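Local coordinates for SufC protein (Thermus thermophilus, PDB 2D2E) that binds and hydrolyses ATP as an atypical cytoplasmic ABC-type ATPase of the Suf system, probably serving iron-sulfur cluster assembly, at residues I62-E67 with K80-A85; T96-L101 with S134-Y139; L103-K108 with L157-P162; N152-L157 with K180-G185. All coordinates share one frame; numbering follows the deposited sequence.

Contact 1: residues I62-E67 with K80-A85; sequences ILLDGE and KGLFLA
The carboxylate of Glu67 turns its oxygen end toward the last methylenes of Lys80, with Glu67 OE1 3.3 Å from Lys80 CE and Glu67 OE2 3.6 Å from Lys80 CD. The contact joins a hairpin end of the antiparallel β-sheet of the ABC ATPase to the loop after helix 74-79. A type I' turn from Leu64 to Glu67 closes the hairpin, evidenced by paired backbone bonds (Leu64 N to Glu67 O 2.8 Å, Glu67 N to Leu64 O 3.2 Å). On the other segment, helix 74-79 ends in a Schellman motif at Gly81, whose phi of 113° turns the chain into the loop beyond. The other flat group, the Phe83 ring, has Ala85 N 4.1 Å above its plane and over its centre; the ring itself packs on Pro162 and helix 148-160. Leu64 bridges the two segments: its CG stands anti to the backbone N (chi1 -166°), sending Leu64 CD2 to 3.5 Å from the carbonyl O of Lys80 and CD1 to 3.9 Å from Leu82 CB. Both leucines also rest on Tyr164 of strand 164-168. The side chains of Glu67 and Lys80 cross at about a right angle, leaving Glu67 OE1 4.6 Å from Lys80 NZ, beyond salt-bridge range.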
loop_
_atom_site.group_PDB
_atom_site.type_symbol
_atom_site.label_atom_id
_atom_site.label_comp_id
_atom_site.label_asym_id
_atom_site.label_seq_id
_atom_site.Cartn_x
_atom_site.Cartn_y
_atom_site.Cartn_z
ATOM N N ILE A 62 -8.178 8.067 -11.603
ATOM C CA ILE A 62 -7.903 6.967 -10.687
ATOM C C ILE A 62 -9.315 6.592 -10.198
ATOM O O ILE A 62 -9.969 7.371 -9.487
ATOM C CB ILE A 62 -7.035 7.383 -9.490
ATOM C CG1 ILE A 62 -5.634 7.788 -9.969
ATOM C CG2 ILE A 62 -6.914 6.215 -8.522
ATOM C CD1 ILE A 62 -4.644 8.033 -8.838
ATOM N N LEU A 63 -9.778 5.413 -10.606
ATOM C CA LEU A 63 -11.130 4.963 -10.255
ATOM C C LEU A 63 -11.104 3.893 -9.190
ATOM O O LEU A 63 -10.407 2.898 -9.339
ATOM C CB LEU A 63 -11.821 4.363 -11.485
ATOM C CG LEU A 63 -11.724 5.170 -12.786
ATOM C CD1 LEU A 63 -12.254 4.357 -13.960
ATOM C CD2 LEU A 63 -12.503 6.447 -12.629
ATOM N N LEU A 64 -11.869 4.095 -8.122
ATOM C CA LEU A 64 -11.953 3.103 -7.064
ATOM C C LEU A 64 -13.398 2.619 -7.138
ATOM O O LEU A 64 -14.334 3.353 -6.798
ATOM C CB LEU A 64 -11.641 3.735 -5.709
ATOM C CG LEU A 64 -11.384 2.724 -4.588
ATOM C CD1 LEU A 64 -10.617 3.378 -3.448
ATOM C CD2 LEU A 64 -12.713 2.146 -4.098
ATOM N N ASP A 65 -13.570 1.391 -7.612
ATOM C CA ASP A 65 -14.901 0.800 -7.793
ATOM C C ASP A 65 -15.830 1.727 -8.585
ATOM O O ASP A 65 -16.977 1.978 -8.204
ATOM C CB ASP A 65 -15.529 0.407 -6.451
ATOM C CG ASP A 65 -14.788 -0.751 -5.779
ATOM O OD1 ASP A 65 -14.082 -1.506 -6.488
ATOM O OD2 ASP A 65 -14.917 -0.909 -4.552
ATOM N N GLY A 66 -15.314 2.237 -9.696
ATOM C CA GLY A 66 -16.108 3.096 -10.560
ATOM C C GLY A 66 -16.052 4.596 -10.344
ATOM O O GLY A 66 -16.412 5.349 -11.256
ATOM N N GLU A 67 -15.607 5.048 -9.172
ATOM C CA GLU A 67 -15.550 6.487 -8.894
ATOM C C GLU A 67 -14.155 7.101 -8.980
ATOM O O GLU A 67 -13.191 6.565 -8.425
ATOM C CB GLU A 67 -16.095 6.788 -7.501
ATOM C CG GLU A 67 -17.396 6.128 -7.146
ATOM C CD GLU A 67 -17.806 6.464 -5.731
ATOM O OE1 GLU A 67 -18.094 7.649 -5.469
ATOM O OE2 GLU A 67 -17.823 5.554 -4.881
ATOM N N LYS A 80 -13.652 6.152 1.100
ATOM C CA LYS A 80 -14.113 5.352 -0.024
ATOM C C LYS A 80 -13.476 3.957 -0.018
ATOM O O LYS A 80 -13.782 3.147 -0.878
ATOM C CB LYS A 80 -13.803 6.052 -1.350
ATOM C CG LYS A 80 -14.657 7.295 -1.636
ATOM C CD LYS A 80 -16.101 6.914 -1.973
ATOM C CE LYS A 80 -16.926 8.127 -2.383
ATOM N NZ LYS A 80 -16.970 9.162 -1.314
ATOM N N GLY A 81 -12.576 3.703 0.934
ATOM C CA GLY A 81 -11.959 2.388 1.031
ATOM C C GLY A 81 -10.466 2.269 0.735
ATOM O O GLY A 81 -9.926 1.168 0.778
ATOM N N LEU A 82 -9.799 3.378 0.435
ATOM C CA LEU A 82 -8.358 3.320 0.149
ATOM C C LEU A 82 -7.573 3.448 1.447
ATOM O O LEU A 82 -7.726 4.418 2.180
ATOM C CB LEU A 82 -7.966 4.439 -0.822
ATOM C CG LEU A 82 -6.526 4.414 -1.351
ATOM C CD1 LEU A 82 -6.284 3.189 -2.252
ATOM C CD2 LEU A 82 -6.281 5.682 -2.151
ATOM N N PHE A 83 -6.710 2.478 1.731
ATOM C CA PHE A 83 -5.949 2.501 2.969
ATOM C C PHE A 83 -5.077 3.746 3.150
ATOM O O PHE A 83 -4.286 4.119 2.281
ATOM C CB PHE A 83 -5.080 1.240 3.078
ATOM C CG PHE A 83 -4.306 1.153 4.352
ATOM C CD1 PHE A 83 -4.965 1.185 5.577
ATOM C CD2 PHE A 83 -2.924 0.996 4.333
ATOM C CE1 PHE A 83 -4.258 1.074 6.773
ATOM C CE2 PHE A 83 -2.215 0.880 5.518
ATOM C CZ PHE A 83 -2.881 0.913 6.739
ATOM N N LEU A 84 -5.251 4.390 4.297
ATOM C CA LEU A 84 -4.470 5.571 4.653
ATOM C C LEU A 84 -4.073 5.398 6.102
ATOM O O LEU A 84 -4.909 5.512 6.996
ATOM C CB LEU A 84 -5.287 6.856 4.492
ATOM C CG LEU A 84 -4.531 8.141 4.877
ATOM C CD1 LEU A 84 -3.268 8.262 4.022
ATOM C CD2 LEU A 84 -5.433 9.360 4.694
ATOM N N ALA A 85 -2.806 5.098 6.328
ATOM C CA ALA A 85 -2.319 4.909 7.690
ATOM C C ALA A 85 -2.272 6.250 8.412
ATOM O O ALA A 85 -1.967 7.289 7.807
ATOM C CB ALA A 85 -0.941 4.275 7.662
#

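Contact 2: residues T96-L101 with S134-Y139; sequences TIANFL and SYLSRY
Ile97 points its CD1 methyl at the face of the Tyr135 ring, the two side chains meeting at about a right angle. The methyl lies 3.6 Å from the ring centroid and 28° off the normal, a CH-pi contact displaced toward the hydroxyl end, where Ile97 CD1 comes to 3.2 Å from Tyr135 CZ, which is tight. Ile97 reaches it because CG1 lies anti to the carbonyl carbon (chi1 -70°) and the chain then runs straight out to CD1. Thr96 meets Tyr139 differently: Thr96 CG2 approaches Tyr139 CE2 obliquely at 3.7 Å, while Thr96 N lies at the ring's edge, in its plane. Thr96 is also the N-cap of helix 97-109, Thr96 OG1 accepting from Asn99 N at 3.1 Å. Two N-H groups of the first helical turn are taken up across the contact: Ile97 N to Arg138 O, 2.9 Å and almost collinear with the carbonyl, and Ala98 N to Leu136 O, 3.0 Å and on an in-plane lone pair. The backbones of Thr96 and Tyr139 form a single, isolated β-bridge, next to the Ile97 N to Arg138 O bond. Leu136, in the conformer described, packs on Trp119, Val122 and Leu126 of helix 115-129, and Tyr135 touches Leu155 of helix 148-160 besides making a cation-pi contact with Arg151.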
loop_
_atom_site.group_PDB
_atom_site.type_symbol
_atom_site.label_atom_id
_atom_site.label_comp_id
_atom_site.label_asym_id
_atom_site.label_seq_id
_atom_site.Cartn_x
_atom_site.Cartn_y
_atom_site.Cartn_z
ATOM N N THR A 96 0.079 4.469 23.984
ATOM C CA THR A 96 0.106 3.038 23.699
ATOM C C THR A 96 -0.383 2.761 22.275
ATOM O O THR A 96 -1.145 3.535 21.698
ATOM C CB THR A 96 -0.804 2.262 24.644
ATOM O OG1 THR A 96 -2.148 2.757 24.523
ATOM C CG2 THR A 96 -0.331 2.420 26.097
ATOM N N ILE A 97 0.079 1.657 21.707
ATOM C CA ILE A 97 -0.381 1.274 20.379
ATOM C C ILE A 97 -1.903 1.084 20.417
ATOM O O ILE A 97 -2.605 1.451 19.467
ATOM C CB ILE A 97 0.329 -0.026 19.916
ATOM C CG1 ILE A 97 1.799 0.294 19.632
ATOM C CG2 ILE A 97 -0.314 -0.588 18.668
ATOM C CD1 ILE A 97 2.640 -0.898 19.312
ATOM N N ALA A 98 -2.432 0.539 21.514
ATOM C CA ALA A 98 -3.879 0.347 21.604
ATOM C C ALA A 98 -4.636 1.681 21.476
ATOM O O ALA A 98 -5.596 1.785 20.698
ATOM C CB ALA A 98 -4.252 -0.356 22.926
ATOM N N ASN A 99 -4.214 2.697 22.233
ATOM C CA ASN A 99 -4.875 4.009 22.169
ATOM C C ASN A 99 -4.763 4.604 20.763
ATOM O O ASN A 99 -5.700 5.216 20.257
ATOM C CB ASN A 99 -4.226 5.001 23.147
ATOM C CG ASN A 99 -4.775 4.893 24.559
ATOM O OD1 ASN A 99 -4.115 5.292 25.527
ATOM N ND2 ASN A 99 -5.974 4.375 24.684
ATOM N N PHE A 100 -3.590 4.456 20.157
ATOM C CA PHE A 100 -3.362 4.985 18.824
ATOM C C PHE A 100 -4.265 4.305 17.808
ATOM O O PHE A 100 -4.829 4.961 16.924
ATOM C CB PHE A 100 -1.903 4.795 18.419
ATOM C CG PHE A 100 -1.593 5.320 17.054
ATOM C CD1 PHE A 100 -1.678 6.681 16.791
ATOM C CD2 PHE A 100 -1.266 4.454 16.016
ATOM C CE1 PHE A 100 -1.443 7.178 15.510
ATOM C CE2 PHE A 100 -1.028 4.944 14.732
ATOM C CZ PHE A 100 -1.118 6.301 14.484
ATOM N N LEU A 101 -4.412 2.990 17.930
ATOM C CA LEU A 101 -5.257 2.259 16.999
ATOM C C LEU A 101 -6.715 2.672 17.135
ATOM O O LEU A 101 -7.443 2.747 16.142
ATOM C CB LEU A 101 -5.124 0.750 17.221
ATOM C CG LEU A 101 -4.533 -0.051 16.058
ATOM C CD1 LEU A 101 -5.402 0.129 14.818
ATOM C CD2 LEU A 101 -3.121 0.409 15.781
ATOM N N SER A 134 -0.105 -8.443 24.224
ATOM C CA SER A 134 0.834 -7.602 24.963
ATOM C C SER A 134 1.470 -6.522 24.073
ATOM O O SER A 134 1.904 -5.479 24.564
ATOM C CB SER A 134 1.936 -8.469 25.594
ATOM O OG SER A 134 2.677 -9.171 24.608
ATOM N N TYR A 135 1.518 -6.775 22.767
ATOM C CA TYR A 135 2.079 -5.814 21.814
ATOM C C TYR A 135 1.373 -4.452 21.880
ATOM O O TYR A 135 2.004 -3.402 21.727
ATOM C CB TYR A 135 1.970 -6.382 20.393
ATOM C CG TYR A 135 2.278 -5.378 19.304
ATOM C CD1 TYR A 135 3.593 -4.976 19.041
ATOM C CD2 TYR A 135 1.248 -4.797 18.562
ATOM C CE1 TYR A 135 3.861 -4.018 18.055
ATOM C CE2 TYR A 135 1.512 -3.845 17.607
ATOM C CZ TYR A 135 2.798 -3.459 17.345
ATOM O OH TYR A 135 2.997 -2.523 16.346
ATOM N N LEU A 136 0.065 -4.484 22.111
ATOM C CA LEU A 136 -0.744 -3.270 22.187
ATOM C C LEU A 136 -0.365 -2.343 23.339
ATOM O O LEU A 136 -0.765 -1.176 23.354
ATOM C CB LEU A 136 -2.222 -3.643 22.297
ATOM C CG LEU A 136 -2.941 -4.105 21.023
ATOM C CD1 LEU A 136 -2.081 -5.043 20.209
ATOM C CD2 LEU A 136 -4.230 -4.773 21.422
ATOM N N SER A 137 0.395 -2.861 24.301
ATOM C CA SER A 137 0.819 -2.069 25.445
ATOM C C SER A 137 2.129 -1.334 25.201
ATOM O O SER A 137 2.566 -0.547 26.030
ATOM C CB SER A 137 0.945 -2.953 26.698
ATOM O OG SER A 137 -0.332 -3.374 27.153
ATOM N N ARG A 138 2.766 -1.607 24.068
ATOM C CA ARG A 138 4.005 -0.924 23.725
ATOM C C ARG A 138 3.628 0.523 23.408
ATOM O O ARG A 138 2.494 0.804 23.025
ATOM C CB ARG A 138 4.648 -1.584 22.503
ATOM C CG ARG A 138 6.030 -1.059 22.187
ATOM C CD ARG A 138 6.699 -1.864 21.093
ATOM N NE ARG A 138 8.028 -1.336 20.783
ATOM C CZ ARG A 138 9.090 -1.484 21.567
ATOM N NH1 ARG A 138 8.989 -2.151 22.711
ATOM N NH2 ARG A 138 10.253 -0.956 21.211
ATOM N N TYR A 139 4.568 1.440 23.593
ATOM C CA TYR A 139 4.309 2.849 23.304
ATOM C C TYR A 139 4.774 3.171 21.892
ATOM O O TYR A 139 5.728 2.562 21.387
ATOM C CB TYR A 139 5.088 3.755 24.267
ATOM C CG TYR A 139 4.626 3.738 25.699
ATOM C CD1 TYR A 139 5.550 3.655 26.742
ATOM C CD2 TYR A 139 3.277 3.829 26.021
ATOM C CE1 TYR A 139 5.137 3.656 28.071
ATOM C CE2 TYR A 139 2.851 3.838 27.342
ATOM C CZ TYR A 139 3.787 3.750 28.359
ATOM O OH TYR A 139 3.362 3.754 29.660
#

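Contact 3: residues L103-K108 with L157-P162; sequences LALQAK and LLVLEP
Leu160, with Leu105 and Lys108, makes this a mainly apolar contact between the later turns of helix 97-109 and the C-terminal turn of helix 148-160. The evidence for close packing lies in the Leu160 CD2 methyl, which is 3.5 Å from Leu105 CA, 3.5 Å from Ala104 O and 3.6 Å from Lys108 CB. The methyl therefore rests against Ala104, Leu105 and Lys108 together, although Leu160 has two modelled conformers and this fit describes one of them. Leu160 and its two side-chain partners, Leu105 and Lys108, lie side by side, pointing opposite ways. Leu105, by contrast, crosses Val159 at about a right angle, and Leu105 CD1 sits 4.0 Å from Val159 CG1 and 3.6 Å from Val159 O.

Lys108 adds the polar edge. Its CG is anti to the backbone N (chi1 -164°), and a bend at chi2 (-93°) leads an otherwise extended chain along Leu160 to the helix end. There Lys108 NZ makes a weak hydrogen bond of 3.4 Å to Leu160 O and gives a second one to a water at 3.0 Å, which in turn donates to Glu161 O. The ammonium group thus approaches two carbonyls, one by a weak direct bond and one through water, where the helix stops; Glu161, with positive phi (49°), is the first residue to leave helical geometry. A cation at this end would also be favoured by the helix dipole. Val159 packs further on Ala125 of helix 115-129, and Ala104 on Phe86. Such packing of helices 97-109 and 115-129 against the helix that follows the signature motif is characteristic of the helical subdomain of ABC ATPases.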
loop_
_atom_site.group_PDB
_atom_site.type_symbol
_atom_site.label_atom_id
_atom_site.label_comp_id
_atom_site.label_asym_id
_atom_site.label_seq_id
_atom_site.Cartn_x
_atom_site.Cartn_y
_atom_site.Cartn_z
ATOM N N LEU A 103 -7.761 5.600 18.094
ATOM C CA LEU A 103 -7.835 6.920 17.482
ATOM C C LEU A 103 -7.914 6.774 15.961
ATOM O O LEU A 103 -8.713 7.458 15.311
ATOM C CB LEU A 103 -6.599 7.759 17.851
ATOM C CG LEU A 103 -6.481 9.146 17.198
ATOM C CD1 LEU A 103 -7.742 9.927 17.486
ATOM C CD2 LEU A 103 -5.292 9.909 17.749
ATOM N N ALA A 104 -7.086 5.889 15.398
ATOM C CA ALA A 104 -7.073 5.666 13.954
ATOM C C ALA A 104 -8.394 5.106 13.460
ATOM O O ALA A 104 -8.881 5.512 12.417
ATOM C CB ALA A 104 -5.927 4.707 13.560
ATOM N N LEU A 105 -8.962 4.149 14.195
ATOM C CA LEU A 105 -10.220 3.559 13.773
ATOM C C LEU A 105 -11.369 4.562 13.880
ATOM O O LEU A 105 -12.225 4.603 12.997
ATOM C CB LEU A 105 -10.523 2.304 14.602
ATOM C CG LEU A 105 -11.756 1.482 14.251
ATOM C CD1 LEU A 105 -11.575 0.835 12.873
ATOM C CD2 LEU A 105 -11.970 0.419 15.337
ATOM N N GLN A 106 -11.381 5.378 14.937
ATOM C CA GLN A 106 -12.442 6.389 15.129
ATOM C C GLN A 106 -12.379 7.464 14.044
ATOM O O GLN A 106 -13.409 7.977 13.607
ATOM C CB GLN A 106 -12.324 7.044 16.512
ATOM C CG GLN A 106 -12.710 6.095 17.638
ATOM C CD GLN A 106 -12.764 6.748 19.011
ATOM O OE1 GLN A 106 -12.255 7.865 19.228
ATOM N NE2 GLN A 106 -13.363 6.049 19.953
ATOM N N ALA A 107 -11.169 7.797 13.617
ATOM C CA ALA A 107 -10.989 8.794 12.561
ATOM C C ALA A 107 -11.529 8.239 11.240
ATOM O O ALA A 107 -12.234 8.937 10.491
ATOM C CB ALA A 107 -9.498 9.147 12.418
ATOM N N LYS A 108 -11.214 6.974 10.962
ATOM C CA LYS A 108 -11.653 6.333 9.731
ATOM C C LYS A 108 -13.171 6.114 9.690
ATOM O O LYS A 108 -13.797 6.252 8.637
ATOM C CB LYS A 108 -10.908 5.000 9.563
ATOM C CG LYS A 108 -10.956 4.381 8.165
ATOM C CD LYS A 108 -12.107 3.409 8.016
ATOM C CE LYS A 108 -12.094 2.729 6.650
ATOM N NZ LYS A 108 -13.258 1.814 6.500
ATOM N N LEU A 157 -3.732 -1.800 9.096
ATOM C CA LEU A 157 -4.282 -2.416 7.881
ATOM C C LEU A 157 -5.398 -3.404 8.207
ATOM O O LEU A 157 -6.453 -3.385 7.581
ATOM C CB LEU A 157 -3.184 -3.160 7.097
ATOM C CG LEU A 157 -3.629 -3.888 5.816
ATOM C CD1 LEU A 157 -3.962 -2.866 4.698
ATOM C CD2 LEU A 157 -2.506 -4.817 5.342
ATOM N N LEU A 158 -5.157 -4.276 9.182
ATOM C CA LEU A 158 -6.160 -5.268 9.556
ATOM C C LEU A 158 -7.357 -4.682 10.302
ATOM O O LEU A 158 -8.499 -5.095 10.079
ATOM C CB LEU A 158 -5.520 -6.367 10.410
ATOM C CG LEU A 158 -4.928 -7.554 9.642
ATOM C CD1 LEU A 158 -4.220 -8.455 10.603
ATOM C CD2 LEU A 158 -6.017 -8.332 8.938
ATOM N N VAL A 159 -7.101 -3.725 11.184
ATOM C CA VAL A 159 -8.182 -3.119 11.964
ATOM C C VAL A 159 -9.091 -2.152 11.205
ATOM O O VAL A 159 -10.319 -2.149 11.408
ATOM C CB VAL A 159 -7.588 -2.415 13.218
ATOM C CG1 VAL A 159 -8.664 -1.648 13.974
ATOM C CG2 VAL A 159 -6.960 -3.478 14.152
ATOM N N LEU A 160 -8.497 -1.347 10.329
ATOM C CA LEU A 160 -9.256 -0.369 9.553
ATOM C C LEU A 160 -10.048 -0.984 8.402
ATOM O O LEU A 160 -10.937 -0.340 7.849
ATOM C CB LEU A 160 -8.330 0.724 9.017
ATOM C CG LEU A 160 -7.725 1.650 10.081
ATOM C CD1 LEU A 160 -6.828 2.685 9.419
ATOM C CD2 LEU A 160 -8.834 2.335 10.857
ATOM N N GLU A 161 -9.723 -2.220 8.044
ATOM C CA GLU A 161 -10.435 -2.915 6.968
ATOM C C GLU A 161 -10.632 -2.160 5.654
ATOM O O GLU A 161 -11.750 -1.989 5.187
ATOM C CB GLU A 161 -11.814 -3.354 7.471
ATOM C CG GLU A 161 -11.801 -4.366 8.588
ATOM C CD GLU A 161 -13.169 -4.972 8.806
ATOM O OE1 GLU A 161 -14.118 -4.207 9.081
ATOM O OE2 GLU A 161 -13.287 -6.211 8.693
ATOM N N PRO A 162 -9.544 -1.673 5.050
ATOM C CA PRO A 162 -9.689 -0.951 3.780
ATOM C C PRO A 162 -10.060 -1.925 2.659
ATOM O O PRO A 162 -9.872 -3.135 2.795
ATOM C CB PRO A 162 -8.302 -0.364 3.563
ATOM C CG PRO A 162 -7.414 -1.422 4.187
ATOM C CD PRO A 162 -8.133 -1.783 5.454
HETATM O O HOH W 1 -13.037 0.478 3.864
#

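Contact 4: residues N152-L157 with K180-G185; sequences NEILQL and KVVARG
Ile154 makes most of the contacts across these two helices, and each of its branches has a separate target. Ile154 CG2 lies 3.6 Å from Gly185 CA, Ile154 CG1 3.8 Å from Val181 CG1, and Ile154 CD1 3.8 Å from Val182 CA. The torsions explain the division: CG2 is anti to the backbone N, whereas CG1 lies beside it (chi1 -72°), and a turn at chi2 (-57°) carries CD1 toward Val182. The side chains of Ile154 and Val181 meet at a slant. One helical turn on, Leu157 completes the shell by setting Leu157 CD2 4.0 Å from Gly185 O. Because Gly185 has no side chain, the isoleucine can lie directly on its backbone, and Ile154 CA approaches Gly185 CA to 5.6 Å. The local axes are 9.4 Å apart at closest approach and differ in direction by only 4°, so the helices run parallel.

Farther out, polar bonds join these helices to their surroundings and, for Gln156, to the preceding turn. Gln156 NE2 donates to Asn152 OD1 at 2.9 Å, nearly in line with its C=O although tilted from the plane of the Gln156 amide, and Gln156 OE1 accepts from Phe86 N. Arg184 NH1 binds Leu129 O at the end of helix 115-129. Helix 176-189 belongs to the β-α-β crossover linking strands 164-168 and 195-199; Leu157 and Val182 reach strand 164-168 at Ala165 and Leu167, while Leu155 of helix 148-160 packs on Ile97 and Ala125 of the helical subdomain.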
loop_
_atom_site.group_PDB
_atom_site.type_symbol
_atom_site.label_atom_id
_atom_site.label_comp_id
_atom_site.label_asym_id
_atom_site.label_seq_id
_atom_site.Cartn_x
_atom_site.Cartn_y
_atom_site.Cartn_z
ATOM N N ASN A 152 3.221 -1.339 13.190
ATOM C CA ASN A 152 2.096 -0.495 13.558
ATOM C C ASN A 152 1.177 -0.262 12.366
ATOM O O ASN A 152 -0.041 -0.245 12.512
ATOM C CB ASN A 152 2.591 0.857 14.083
ATOM C CG ASN A 152 1.456 1.745 14.560
ATOM O OD1 ASN A 152 0.542 2.081 13.799
ATOM N ND2 ASN A 152 1.509 2.128 15.831
ATOM N N GLU A 153 1.757 -0.063 11.186
ATOM C CA GLU A 153 0.950 0.161 9.991
ATOM C C GLU A 153 0.168 -1.097 9.609
ATOM O O GLU A 153 -0.959 -1.007 9.123
ATOM C CB GLU A 153 1.829 0.584 8.809
ATOM C CG GLU A 153 2.583 1.887 9.021
ATOM C CD GLU A 153 3.314 2.346 7.775
ATOM O OE1 GLU A 153 3.795 1.482 7.010
ATOM O OE2 GLU A 153 3.416 3.572 7.571
ATOM N N ILE A 154 0.768 -2.265 9.821
ATOM C CA ILE A 154 0.096 -3.534 9.474
ATOM C C ILE A 154 -1.069 -3.805 10.429
ATOM O O ILE A 154 -2.082 -4.366 10.037
ATOM C CB ILE A 154 1.092 -4.712 9.456
ATOM C CG1 ILE A 154 2.009 -4.580 8.233
ATOM C CG2 ILE A 154 0.352 -6.051 9.445
ATOM C CD1 ILE A 154 1.236 -4.518 6.882
ATOM N N LEU A 155 -0.932 -3.400 11.693
ATOM C CA LEU A 155 -2.040 -3.604 12.620
ATOM C C LEU A 155 -3.172 -2.676 12.160
ATOM O O LEU A 155 -4.346 -3.038 12.210
ATOM C CB LEU A 155 -1.615 -3.291 14.071
ATOM C CG LEU A 155 -2.671 -3.604 15.141
ATOM C CD1 LEU A 155 -3.215 -5.027 14.981
ATOM C CD2 LEU A 155 -2.039 -3.439 16.512
ATOM N N GLN A 156 -2.829 -1.480 11.678
ATOM C CA GLN A 156 -3.867 -0.568 11.196
ATOM C C GLN A 156 -4.530 -1.173 9.952
ATOM O O GLN A 156 -5.738 -1.053 9.754
ATOM C CB GLN A 156 -3.291 0.795 10.811
ATOM C CG GLN A 156 -2.818 1.592 11.983
ATOM C CD GLN A 156 -2.382 2.968 11.554
ATOM O OE1 GLN A 156 -3.179 3.740 11.007
ATOM N NE2 GLN A 156 -1.115 3.275 11.775
ATOM N N LEU A 157 -3.732 -1.800 9.096
ATOM C CA LEU A 157 -4.282 -2.416 7.881
ATOM C C LEU A 157 -5.398 -3.404 8.207
ATOM O O LEU A 157 -6.453 -3.385 7.581
ATOM C CB LEU A 157 -3.184 -3.160 7.097
ATOM C CG LEU A 157 -3.629 -3.888 5.816
ATOM C CD1 LEU A 157 -3.962 -2.866 4.698
ATOM C CD2 LEU A 157 -2.506 -4.817 5.342
ATOM N N LYS A 180 8.739 -9.399 5.808
ATOM C CA LYS A 180 7.866 -10.460 6.278
ATOM C C LYS A 180 6.678 -9.938 7.082
ATOM O O LYS A 180 5.603 -10.525 7.033
ATOM C CB LYS A 180 8.668 -11.507 7.073
ATOM C CG LYS A 180 9.452 -12.429 6.143
ATOM C CD LYS A 180 10.020 -13.639 6.867
ATOM C CE LYS A 180 10.581 -14.638 5.868
ATOM N NZ LYS A 180 11.264 -15.763 6.552
ATOM N N VAL A 181 6.873 -8.849 7.818
ATOM C CA VAL A 181 5.781 -8.260 8.593
ATOM C C VAL A 181 4.696 -7.782 7.628
ATOM O O VAL A 181 3.493 -7.992 7.850
ATOM C CB VAL A 181 6.263 -7.065 9.418
ATOM C CG1 VAL A 181 5.080 -6.187 9.795
ATOM C CG2 VAL A 181 6.973 -7.560 10.674
ATOM N N VAL A 182 5.111 -7.098 6.567
ATOM C CA VAL A 182 4.130 -6.630 5.603
ATOM C C VAL A 182 3.456 -7.820 4.907
ATOM O O VAL A 182 2.254 -7.811 4.686
ATOM C CB VAL A 182 4.791 -5.657 4.599
ATOM C CG1 VAL A 182 3.798 -5.234 3.505
ATOM C CG2 VAL A 182 5.250 -4.418 5.358
ATOM N N ALA A 183 4.222 -8.848 4.547
ATOM C CA ALA A 183 3.615 -10.009 3.888
ATOM C C ALA A 183 2.584 -10.672 4.790
ATOM O O ALA A 183 1.537 -11.104 4.323
ATOM C CB ALA A 183 4.694 -11.018 3.493
ATOM N N ARG A 184 2.879 -10.765 6.082
ATOM C CA ARG A 184 1.933 -11.401 7.003
ATOM C C ARG A 184 0.619 -10.646 6.961
ATOM O O ARG A 184 -0.455 -11.248 6.886
ATOM C CB ARG A 184 2.485 -11.401 8.428
ATOM C CG ARG A 184 1.500 -11.975 9.446
ATOM C CD ARG A 184 2.182 -12.282 10.766
ATOM N NE ARG A 184 3.241 -13.276 10.599
ATOM C CZ ARG A 184 3.740 -14.008 11.590
ATOM N NH1 ARG A 184 3.280 -13.867 12.829
ATOM N NH2 ARG A 184 4.704 -14.885 11.343
ATOM N N GLY A 185 0.712 -9.318 6.966
ATOM C CA GLY A 185 -0.491 -8.507 6.917
ATOM C C GLY A 185 -1.232 -8.630 5.591
ATOM O O GLY A 185 -2.444 -8.836 5.564
#

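How the contacts relate
Contact 1 closes along the chain before the others open, and contact 3 interleaves with contacts 2 and 4. Contacts 2 and 3 share helix 97-109, with centres 14 Å apart; contacts 3 and 4 share helix 148-160 and Leu157, with centres 13 Å apart. Contacts 1 and 2 are the most distant pair, centres 28 Å apart and nearest atoms about 6 Å. Helix 148-160 lies between the other helices of the helical subdomain and the mixed sheet, touching the 80-85 loop through Phe83, whose CE1 is 3.7 Å from Leu157 CA, helix 97-109 in contact 3 and the crossover helix 176-189 in contact 4, all away from the annotated nucleotide-binding residues.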